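Local coordinates for protein pyocin S5 (Pseudomonas aeruginosa PAO1, PDB 6THK) that kills related bacteria as a bacteriocin imported into the target cell, where it probably forms a channel that depolarises the cytoplasmic membrane, at residues 58-63 with 167-172; 111-116 with 176-181. The protein carries 1 engineered substitution. All coordinates share one frame; numbering follows the deposited sequence.

Interaction 1. Residues 58-63 with 167-172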
loop_
_atom_site.group_PDB
_atom_site.type_symbol
_atom_site.label_atom_id
_atom_site.label_comp_id
_atom_site.label_asym_id
_atom_site.label_seq_id
_atom_site.Cartn_x
_atom_site.Cartn_y
_atom_site.Cartn_z
ATOM N N ARG A 58 -17.707 77.192 -25.689
ATOM C CA ARG A 58 -16.270 77.239 -25.538
ATOM C C ARG A 58 -15.856 76.914 -24.100
ATOM O O ARG A 58 -14.851 76.256 -23.879
ATOM C CB ARG A 58 -15.746 78.595 -25.972
ATOM C CG ARG A 58 -14.316 78.848 -25.579
ATOM C CD ARG A 58 -13.364 78.315 -26.624
ATOM N NE ARG A 58 -11.990 78.479 -26.182
ATOM C CZ ARG A 58 -10.973 78.710 -26.994
ATOM N NH1 ARG A 58 -11.173 78.800 -28.299
ATOM N NH2 ARG A 58 -9.757 78.850 -26.495
ATOM N N SER A 59 -16.605 77.415 -23.123
ATOM C CA SER A 59 -16.313 77.124 -21.724
ATOM C C SER A 59 -16.485 75.641 -21.412
ATOM O O SER A 59 -15.658 75.042 -20.748
ATOM C CB SER A 59 -17.202 77.954 -20.806
ATOM O OG SER A 59 -16.809 79.310 -20.834
ATOM N N ILE A 60 -17.564 75.063 -21.918
ATOM C CA ILE A 60 -17.884 73.633 -21.757
ATOM C C ILE A 60 -16.745 72.774 -22.293
ATOM O O ILE A 60 -16.335 71.814 -21.648
ATOM C CB ILE A 60 -19.253 73.303 -22.446
ATOM C CG1 ILE A 60 -20.436 73.834 -21.592
ATOM C CG2 ILE A 60 -19.412 71.802 -22.813
ATOM C CD1 ILE A 60 -21.829 73.838 -22.229
ATOM N N PHE A 61 -16.241 73.140 -23.474
ATOM C CA PHE A 61 -15.156 72.482 -24.168
ATOM C C PHE A 61 -13.842 72.619 -23.410
ATOM O O PHE A 61 -13.059 71.676 -23.380
ATOM C CB PHE A 61 -15.046 72.993 -25.609
ATOM C CG PHE A 61 -13.764 72.596 -26.287
ATOM C CD1 PHE A 61 -13.512 71.271 -26.607
ATOM C CD2 PHE A 61 -12.778 73.538 -26.544
ATOM C CE1 PHE A 61 -12.309 70.898 -27.192
ATOM C CE2 PHE A 61 -11.580 73.170 -27.147
ATOM C CZ PHE A 61 -11.355 71.854 -27.476
ATOM N N GLU A 62 -13.602 73.799 -22.813
ATOM C CA GLU A 62 -12.422 74.091 -22.003
ATOM C C GLU A 62 -12.445 73.256 -20.712
ATOM O O GLU A 62 -11.436 72.630 -20.396
ATOM C CB GLU A 62 -12.324 75.598 -21.693
ATOM C CG GLU A 62 -12.101 76.471 -22.913
ATOM C CD GLU A 62 -10.846 76.098 -23.674
ATOM O OE1 GLU A 62 -9.814 75.791 -23.032
ATOM O OE2 GLU A 62 -10.924 76.044 -24.922
ATOM N N GLN A 63 -13.600 73.219 -19.991
ATOM C CA GLN A 63 -13.789 72.410 -18.776
ATOM C C GLN A 63 -13.683 70.933 -19.128
ATOM O O GLN A 63 -13.033 70.190 -18.396
ATOM C CB GLN A 63 -15.118 72.710 -18.058
ATOM N N ARG A 167 -26.597 68.902 -22.700
ATOM C CA ARG A 167 -26.206 67.795 -23.572
ATOM C C ARG A 167 -24.744 67.938 -24.048
ATOM O O ARG A 167 -24.074 66.918 -24.251
ATOM C CB ARG A 167 -27.176 67.674 -24.755
ATOM C CG ARG A 167 -27.180 66.296 -25.404
ATOM C CD ARG A 167 -28.259 66.136 -26.443
ATOM N NE ARG A 167 -28.004 66.961 -27.623
ATOM C CZ ARG A 167 -27.363 66.537 -28.706
ATOM N NH1 ARG A 167 -26.896 65.296 -28.769
ATOM N NH2 ARG A 167 -27.183 67.352 -29.735
ATOM N N ALA A 168 -24.243 69.197 -24.185
ATOM C CA ALA A 168 -22.849 69.489 -24.558
ATOM C C ALA A 168 -21.911 69.085 -23.409
ATOM O O ALA A 168 -20.833 68.556 -23.662
ATOM C CB ALA A 168 -22.678 70.966 -24.878
ATOM N N VAL A 169 -22.342 69.319 -22.149
ATOM C CA VAL A 169 -21.599 68.922 -20.946
ATOM C C VAL A 169 -21.583 67.397 -20.924
ATOM O O VAL A 169 -20.497 66.816 -20.858
ATOM C CB VAL A 169 -22.189 69.543 -19.649
ATOM C CG1 VAL A 169 -21.693 68.821 -18.403
ATOM C CG2 VAL A 169 -21.865 71.025 -19.569
ATOM N N ALA A 170 -22.776 66.760 -21.086
ATOM C CA ALA A 170 -22.954 65.305 -21.165
ATOM C C ALA A 170 -22.003 64.660 -22.183
ATOM O O ALA A 170 -21.381 63.647 -21.848
ATOM C CB ALA A 170 -24.397 64.969 -21.512
ATOM N N TYR A 171 -21.844 65.275 -23.398
ATOM C CA TYR A 171 -20.947 64.778 -24.453
ATOM C C TYR A 171 -19.487 64.710 -24.001
ATOM O O TYR A 171 -18.833 63.693 -24.233
ATOM C CB TYR A 171 -21.079 65.590 -25.750
ATOM C CG TYR A 171 -19.992 65.316 -26.774
ATOM C CD1 TYR A 171 -19.958 64.118 -27.484
ATOM C CD2 TYR A 171 -18.987 66.247 -27.019
ATOM C CE1 TYR A 171 -18.949 63.850 -28.405
ATOM C CE2 TYR A 171 -17.971 65.990 -27.939
ATOM C CZ TYR A 171 -17.963 64.796 -28.641
ATOM O OH TYR A 171 -16.966 64.542 -29.557
ATOM N N TYR A 172 -18.973 65.788 -23.393
ATOM C CA TYR A 172 -17.591 65.833 -22.924
ATOM C C TYR A 172 -17.391 65.030 -21.628
ATOM O O TYR A 172 -16.271 64.609 -21.352
ATOM C CB TYR A 172 -17.083 67.284 -22.813
ATOM C CG TYR A 172 -16.936 67.977 -24.152
ATOM C CD1 TYR A 172 -15.996 67.545 -25.087
ATOM C CD2 TYR A 172 -17.725 69.076 -24.482
ATOM C CE1 TYR A 172 -15.867 68.170 -26.329
ATOM C CE2 TYR A 172 -17.583 69.731 -25.708
ATOM C CZ TYR A 172 -16.660 69.267 -26.632
ATOM O OH TYR A 172 -16.534 69.880 -27.853
#
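Ile60 and Phe61, neighbours on helix 42-87, meet Ala168, Val169 and Tyr172 of helix 157-212 with hydrocarbon and ring surfaces; no hydrogen bond joins the two segments. The axes of segments 58-63 and 167-172 run nearly parallel, at 21°, and approach to 9.5 Å. Ile60 supplies most of the apolar contact. Its CG1 lies 3.7 Å from Val169 CG2 and stands beside the backbone N (chi1 -75°), which puts CG2 anti to that N and at the edge of the Tyr172 ring, 3.6 Å from CD2. A branched residue suits this position because its two arms serve two partners at once. Ala168 has only a methyl group, and Ile60 CG2 sits 3.6 Å from Ala168 O and 4.0 Å from Ala168 CB.

The aromatic contact is oblique: the Phe61 and Tyr172 ring planes are inclined at 57° and the centroids are 5.8 Å apart. Phe61 CA lies over one face of the tyrosine ring, and Phe61 CD1 comes to 3.6 Å from Tyr172 OH. That hydroxyl is hydrogen-bonded to Glu129, a ligand of the nearby zinc ion. Tyr172 therefore joins two chemistries, its ring packed in the helix interface and its hydroxyl holding a first-shell zinc ligand as a second-shell group.

Interaction 2. Residues 111-116 with 176-181; sequences SDLEGY and SLSEAV
Leu113 of helix 95-121 lays its forked end over Leu177, Ser178 and Val181 of helix 157-212, in an antiparallel pairing of two long helices. The axes of the two short segments make an angle of 154° and approach to 9.6 Å. The segment 176-181 falls within a predicted coiled coil, and the contact lies apart from the zinc sites, the Ser178 side chain being about 13 Å from a bound zinc ion.

A chi1 of -176°, with CG anti to the backbone N, sends the Leu113 side chain toward helix 157-212, and chi2 near 56° turns its two methyl groups to different partners. CD1 rests 3.8 Å from Leu177 CB and CD2 is 4.1 Å from Val181 CG2, one turn further along the partner helix. Leucine suits the place because its fork spans these two positions. Between them, Ser178 OG comes to 3.4 Å from Leu113 CD1, a van der Waals contact. The serine's polar need is met within its own helix, where OG is hydrogen-bonded to the carbonyl oxygen of Gln174; this small side chain, turned back on its own helix, is consistent with the close approach of Leu113.

Leu177 in turn faces Asp112 and Tyr116, one turn apart on helix 95-121. Only the aliphatic part of Asp112 takes part, CB lying 3.9 Å from Leu177 CD1, whereas its carboxylate forms a salt bridge through OD1 with Lys108. Met109 also packs on Leu177 and Val181, extending the apolar strip. The Leu177 side chain runs roughly perpendicular to that of Tyr116, and its methyl CD1 meets the ring at its edge, near its plane, 3.5 Å from CD2 and 3.6 Å from CE2.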
loop_
_atom_site.group_PDB
_atom_site.type_symbol
_atom_site.label_atom_id
_atom_site.label_comp_id
_atom_site.label_asym_id
_atom_site.label_seq_id
_atom_site.Cartn_x
_atom_site.Cartn_y
_atom_site.Cartn_z
ATOM N N SER A 111 -21.489 53.085 -14.742
ATOM C CA SER A 111 -22.891 53.470 -14.575
ATOM C C SER A 111 -23.106 54.946 -14.867
ATOM O O SER A 111 -24.112 55.291 -15.492
ATOM C CB SER A 111 -23.440 53.063 -13.213
ATOM O OG SER A 111 -22.502 53.335 -12.188
ATOM N N ASP A 112 -22.125 55.801 -14.479
ATOM C CA ASP A 112 -22.100 57.235 -14.764
ATOM C C ASP A 112 -21.911 57.409 -16.261
ATOM O O ASP A 112 -22.607 58.241 -16.854
ATOM C CB ASP A 112 -20.956 57.944 -14.018
ATOM C CG ASP A 112 -21.093 57.962 -12.508
ATOM O OD1 ASP A 112 -22.179 57.593 -12.005
ATOM O OD2 ASP A 112 -20.112 58.332 -11.830
ATOM N N LEU A 113 -20.997 56.597 -16.880
ATOM C CA LEU A 113 -20.744 56.599 -18.321
ATOM C C LEU A 113 -22.047 56.334 -19.073
ATOM O O LEU A 113 -22.386 57.124 -19.949
ATOM C CB LEU A 113 -19.671 55.576 -18.724
ATOM C CG LEU A 113 -19.255 55.546 -20.211
ATOM C CD1 LEU A 113 -18.789 56.909 -20.688
ATOM C CD2 LEU A 113 -18.155 54.536 -20.455
ATOM N N GLU A 114 -22.814 55.292 -18.667
ATOM C CA GLU A 114 -24.103 54.945 -19.273
ATOM C C GLU A 114 -25.131 56.078 -19.173
ATOM O O GLU A 114 -25.860 56.310 -20.137
ATOM C CB GLU A 114 -24.671 53.643 -18.693
ATOM N N GLY A 115 -25.138 56.783 -18.036
ATOM C CA GLY A 115 -26.020 57.913 -17.767
ATOM C C GLY A 115 -25.763 59.094 -18.681
ATOM O O GLY A 115 -26.690 59.591 -19.326
ATOM N N TYR A 116 -24.492 59.547 -18.744
ATOM C CA TYR A 116 -24.042 60.646 -19.605
ATOM C C TYR A 116 -24.189 60.271 -21.070
ATOM O O TYR A 116 -24.546 61.133 -21.880
ATOM C CB TYR A 116 -22.577 61.010 -19.329
ATOM C CG TYR A 116 -22.328 61.674 -17.994
ATOM C CD1 TYR A 116 -22.981 62.850 -17.646
ATOM C CD2 TYR A 116 -21.356 61.190 -17.127
ATOM C CE1 TYR A 116 -22.728 63.486 -16.432
ATOM C CE2 TYR A 116 -21.087 61.821 -15.914
ATOM C CZ TYR A 116 -21.772 62.973 -15.570
ATOM O OH TYR A 116 -21.503 63.595 -14.376
ATOM N N SER A 176 -14.628 61.879 -21.580
ATOM C CA SER A 176 -13.557 61.753 -20.603
ATOM C C SER A 176 -13.752 60.454 -19.808
ATOM O O SER A 176 -12.802 59.688 -19.668
ATOM C CB SER A 176 -13.485 62.983 -19.699
ATOM O OG SER A 176 -14.688 63.201 -18.984
ATOM N N LEU A 177 -14.995 60.147 -19.395
ATOM C CA LEU A 177 -15.297 58.915 -18.677
ATOM C C LEU A 177 -14.981 57.666 -19.486
ATOM O O LEU A 177 -14.522 56.686 -18.899
ATOM C CB LEU A 177 -16.736 58.875 -18.182
ATOM C CG LEU A 177 -16.941 59.225 -16.718
ATOM C CD1 LEU A 177 -18.372 59.591 -16.455
ATOM C CD2 LEU A 177 -16.563 58.064 -15.818
ATOM N N SER A 178 -15.177 57.708 -20.831
ATOM C CA SER A 178 -14.872 56.574 -21.708
ATOM C C SER A 178 -13.397 56.237 -21.666
ATOM O O SER A 178 -13.057 55.056 -21.627
ATOM C CB SER A 178 -15.311 56.839 -23.139
ATOM O OG SER A 178 -16.664 56.465 -23.322
ATOM N N GLU A 179 -12.528 57.262 -21.637
ATOM C CA GLU A 179 -11.082 57.086 -21.561
ATOM C C GLU A 179 -10.671 56.574 -20.169
ATOM O O GLU A 179 -9.850 55.661 -20.072
ATOM C CB GLU A 179 -10.362 58.408 -21.887
ATOM C CG GLU A 179 -8.993 58.222 -22.529
ATOM C CD GLU A 179 -8.978 57.678 -23.950
ATOM O OE1 GLU A 179 -9.934 57.950 -24.714
ATOM O OE2 GLU A 179 -7.996 56.983 -24.302
ATOM N N ALA A 180 -11.270 57.139 -19.103
ATOM C CA ALA A 180 -10.983 56.764 -17.717
ATOM C C ALA A 180 -11.279 55.282 -17.460
ATOM O O ALA A 180 -10.517 54.626 -16.752
ATOM C CB ALA A 180 -11.775 57.641 -16.761
ATOM N N VAL A 181 -12.384 54.775 -18.045
ATOM C CA VAL A 181 -12.869 53.391 -17.965
ATOM C C VAL A 181 -11.895 52.446 -18.708
ATOM O O VAL A 181 -11.549 51.401 -18.155
ATOM C CB VAL A 181 -14.344 53.274 -18.478
ATOM C CG1 VAL A 181 -14.740 51.828 -18.761
ATOM C CG2 VAL A 181 -15.334 53.913 -17.506
#

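Both contacts are built on helix 157-212, which receives helix 42-87 in interaction 1 and, slightly further toward its C-terminal end, helix 95-121 in interaction 2. Their centres are about 14 Å apart. Along the chain the order is 58-63, 111-116, 167-172, 176-181, so the two pairings interleave: the first two helices follow each other in sequence, and both pack on the later one, the first roughly parallel to it and the second roughly antiparallel. The sites also touch directly, Ala170 O lying 3.8 Å from Tyr116 CB. Together they tie three helices into one bundle, far from the centre of this very elongated molecule, with a zinc ion bound beside interaction 1.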